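Local coordinates for protein ZYG-9 (Caenorhabditis elegans, PDB 2OF3) that helps to organise microtubules and spindle poles during mitosis and meiosis in the one-cell embryo, and is needed for default nucleus positioning in oocytes, at residues V134-L137 and L138-T141; G239-M242 and W243-A246. All blocks are in the same frame, centred on the assembly; numbering follows the deposited sequence.

Contact 1. Residues V134-L137 and L138-T141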
# COMPACT_ATOMS: atom_id res chain seq x y z
N VAL A 134 0.27 -2.17 -3.66
CA VAL A 134 -0.34 -1.21 -2.74
C VAL A 134 -1.77 -1.54 -2.35
O VAL A 134 -2.06 -1.46 -1.17
CB VAL A 134 -0.15 0.27 -3.22
CG1 VAL A 134 -0.92 1.30 -2.25
CG2 VAL A 134 1.35 0.58 -3.28
N PRO A 135 -2.69 -1.86 -3.29
CA PRO A 135 -4.05 -2.18 -2.90
C PRO A 135 -4.14 -3.31 -1.90
O PRO A 135 -5.07 -3.30 -1.01
CB PRO A 135 -4.75 -2.49 -4.25
CG PRO A 135 -4.02 -1.65 -5.22
CD PRO A 135 -2.57 -1.84 -4.76
N TYR A 136 -3.21 -4.27 -1.97
CA TYR A 136 -3.27 -5.37 -0.98
C TYR A 136 -2.63 -4.98 0.33
O TYR A 136 -3.10 -5.43 1.37
CB TYR A 136 -2.58 -6.62 -1.52
CG TYR A 136 -3.25 -7.05 -2.78
CD1 TYR A 136 -4.50 -7.67 -2.74
CD2 TYR A 136 -2.66 -6.77 -4.03
CE1 TYR A 136 -5.18 -8.04 -3.93
CE2 TYR A 136 -3.33 -7.12 -5.26
CZ TYR A 136 -4.57 -7.76 -5.17
OH TYR A 136 -5.20 -8.10 -6.32
N LEU A 137 -1.57 -4.17 0.28
CA LEU A 137 -0.95 -3.69 1.53
C LEU A 137 -1.96 -2.89 2.32
O LEU A 137 -1.96 -2.96 3.58
CB LEU A 137 0.28 -2.82 1.26
CG LEU A 137 0.94 -2.16 2.47
CD1 LEU A 137 1.77 -3.18 3.29
CD2 LEU A 137 1.79 -1.05 1.96
N LEU A 138 -2.81 -2.14 1.62
CA LEU A 138 -3.85 -1.34 2.29
C LEU A 138 -4.90 -2.16 3.03
O LEU A 138 -5.51 -1.67 4.00
CB LEU A 138 -4.48 -0.30 1.33
CG LEU A 138 -3.52 0.76 0.83
CD1 LEU A 138 -4.26 1.64 -0.15
CD2 LEU A 138 -2.92 1.58 1.96
N LEU A 139 -5.10 -3.42 2.64
CA LEU A 139 -5.94 -4.30 3.42
C LEU A 139 -5.44 -4.45 4.88
O LEU A 139 -6.25 -4.57 5.82
CB LEU A 139 -6.04 -5.70 2.78
CG LEU A 139 -6.69 -5.79 1.39
CD1 LEU A 139 -6.57 -7.25 0.81
CD2 LEU A 139 -8.16 -5.28 1.42
N LYS A 140 -4.12 -4.42 5.07
CA LYS A 140 -3.51 -4.75 6.32
C LYS A 140 -3.52 -3.54 7.22
O LYS A 140 -3.21 -3.66 8.44
CB LYS A 140 -2.06 -5.18 6.06
CG LYS A 140 -1.96 -6.50 5.26
CD LYS A 140 -2.46 -7.70 6.03
CE LYS A 140 -3.86 -8.05 5.54
NZ LYS A 140 -4.45 -9.11 6.43
N THR A 141 -3.86 -2.37 6.66
CA THR A 141 -4.21 -1.21 7.50
C THR A 141 -5.41 -1.50 8.40
O THR A 141 -5.61 -0.81 9.40
CB THR A 141 -4.45 0.13 6.73
OG1 THR A 141 -5.65 0.05 5.94
CG2 THR A 141 -3.25 0.48 5.85
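Val134 O takes the amide hydrogen of Leu138 N at 3.0 Å, an i to i+4 bond of the last turns of helix 127-139. Thereafter the spacing shortens to i+3: Lys140 N bonds to Leu137 O at 3.0 Å, and Leu139 N reaches Tyr136 O only weakly. Leu138 O accepts twice from Thr141, from the backbone N and, more closely, from the hydroxyl OG1 at 2.6 Å, which approaches in the carbonyl plane. These shorter-range bonds belong to the weakly bonded C-terminal part of the helix in the all-helical TOG domain. On one flank Val134 and Leu138 run side by side, CG1 meeting CD1 at 4.0 Å; Val134 CG1 is anti to its own N (chi1 176°), which places that methyl beside Leu138, and both residues rest on helix 165-174. Another flank carries Tyr136 and Leu139, which point the same way, with Leu139 CD1 at the ring edge, 4.1 Å from Tyr136 CD1. The phenol OH is hydrogen-bonded to Phe28 O, and Phe28 also meets the ring. Leu137 packs on Ile155 and Val156 of helix 146-163, while Lys140 NZ bonds to Phe96 O and forms a salt bridge with Glu143.

Contact 2. Residues G239-M242 and W243-A246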
# COMPACT_ATOMS: atom_id res chain seq x y z
N GLY A 239 -9.35 27.54 1.86
CA GLY A 239 -10.55 28.14 2.51
C GLY A 239 -11.88 27.64 1.96
O GLY A 239 -12.04 26.45 1.72
N ASP A 240 -12.83 28.56 1.74
CA ASP A 240 -14.23 28.23 1.32
C ASP A 240 -14.41 27.46 0.03
O ASP A 240 -15.52 26.98 -0.23
CB ASP A 240 -15.08 29.50 1.14
CG ASP A 240 -15.43 30.21 2.45
OD1 ASP A 240 -15.26 29.65 3.59
OD2 ASP A 240 -15.90 31.38 2.31
N GLN A 241 -13.37 27.42 -0.81
CA GLN A 241 -13.31 26.48 -1.93
C GLN A 241 -13.49 25.04 -1.45
O GLN A 241 -14.11 24.24 -2.14
CB GLN A 241 -11.96 26.56 -2.63
CG GLN A 241 -11.81 27.72 -3.63
CD GLN A 241 -12.90 27.70 -4.70
OE1 GLN A 241 -13.19 26.65 -5.31
NE2 GLN A 241 -13.54 28.87 -4.92
N MET A 242 -12.96 24.71 -0.26
CA MET A 242 -13.20 23.37 0.34
C MET A 242 -14.68 23.05 0.29
O MET A 242 -15.06 21.98 -0.21
CB MET A 242 -12.69 23.25 1.79
CG MET A 242 -13.03 21.85 2.47
SD MET A 242 -14.64 21.69 3.23
CE MET A 242 -15.44 20.49 2.36
N TRP A 243 -15.51 23.99 0.77
CA TRP A 243 -16.97 23.79 0.81
C TRP A 243 -17.55 23.63 -0.59
O TRP A 243 -18.43 22.79 -0.80
CB TRP A 243 -17.71 24.93 1.56
CG TRP A 243 -17.27 25.24 2.96
CD1 TRP A 243 -16.63 26.37 3.39
CD2 TRP A 243 -17.44 24.41 4.12
NE1 TRP A 243 -16.40 26.30 4.73
CE2 TRP A 243 -16.88 25.11 5.21
CE3 TRP A 243 -17.97 23.12 4.34
CZ2 TRP A 243 -16.84 24.57 6.52
CZ3 TRP A 243 -17.94 22.59 5.64
CH2 TRP A 243 -17.38 23.32 6.71
N LYS A 244 -17.06 24.41 -1.56
CA LYS A 244 -17.59 24.27 -2.95
C LYS A 244 -17.29 22.88 -3.54
O LYS A 244 -18.20 22.18 -4.00
CB LYS A 244 -17.04 25.37 -3.86
CG LYS A 244 -17.46 25.21 -5.34
CD LYS A 244 -17.49 26.57 -6.13
CE LYS A 244 -17.60 26.35 -7.68
NZ LYS A 244 -16.23 26.14 -8.38
N ALA A 245 -16.01 22.47 -3.47
CA ALA A 245 -15.52 21.12 -3.83
C ALA A 245 -16.26 19.96 -3.11
O ALA A 245 -16.62 18.95 -3.72
CB ALA A 245 -13.99 21.07 -3.59
N ALA A 246 -16.49 20.09 -1.81
CA ALA A 246 -17.18 19.04 -1.06
C ALA A 246 -18.61 18.79 -1.52
O ALA A 246 -19.13 17.66 -1.40
CB ALA A 246 -17.17 19.39 0.41
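Met242 and Trp243 are neighbours in sequence whose side chains meet in a Met-aromatic contact in the short helix 241-246. The sulfur lies over one face of the indole, SD being 4.1 Å from the centroid of the Trp243 six-membered ring, and its closest ring atom is CE3 at 3.8 Å. Met242 CG stands anti to the backbone N (chi1 177°), and a bend at chi2 (-85°) then swings SD back over the ring. Asp240 approaches the same indole differently: its OD1 sits in the ring plane at the edge, 3.6 Å from Trp243 CD1, with the carboxylate turned 49° from the ring.

Backbone bonds of the i to i+4 kind join the two halves. Ala245 N to Gln241 O and Ala246 N to Met242 O are both 2.9 Å. Lys244 N to Asp240 O is longer, at 3.3 Å. Before them, Met242 N bonds to Gly239 O at 2.8 Å, and Gly239, with its positive phi, turns the chain out of helix 221-238.

Apolar packing carries the turn into the domain: Met242 touches Leu231 and Cys234 of helix 221-238, and Trp243 lies against Val257 and Ile261 of helix 251-264. An alanine in place of Trp243 would probably deprive the Met242 sulfur of its aromatic face and open a gap between this turn and helix 251-264.

Lys254 makes a cation-pi contact with Trp243, and the indole is thus approached by a polarisable sulfur, an ammonium and, at its edge, a carboxylate. Negative charge beside the C-H and N-H rim is likely to suit the electropositive edge of the ring, as the cation suits its electron-rich face.

Overall arrangement
From the N terminus, contact 1 comes first, in the last turns of helix 127-139, its centre about 5 Å from the centre of the chain. Contact 2 follows roughly a hundred residues later, after helix 221-238, toward the C-terminal end of the chain, its centre about 28 Å from that of the chain. Each joins consecutive residues, so neither closes a long loop, and they stand in series without nesting or crossing. Their centres are 30 Å apart and their nearest atoms about 22 Å. Contact 1 ties its helix to helices 146-163, 165-174 and 181-198 mid-way along the array, whereas contact 2 joins helices 221-238 and 251-264 near its end.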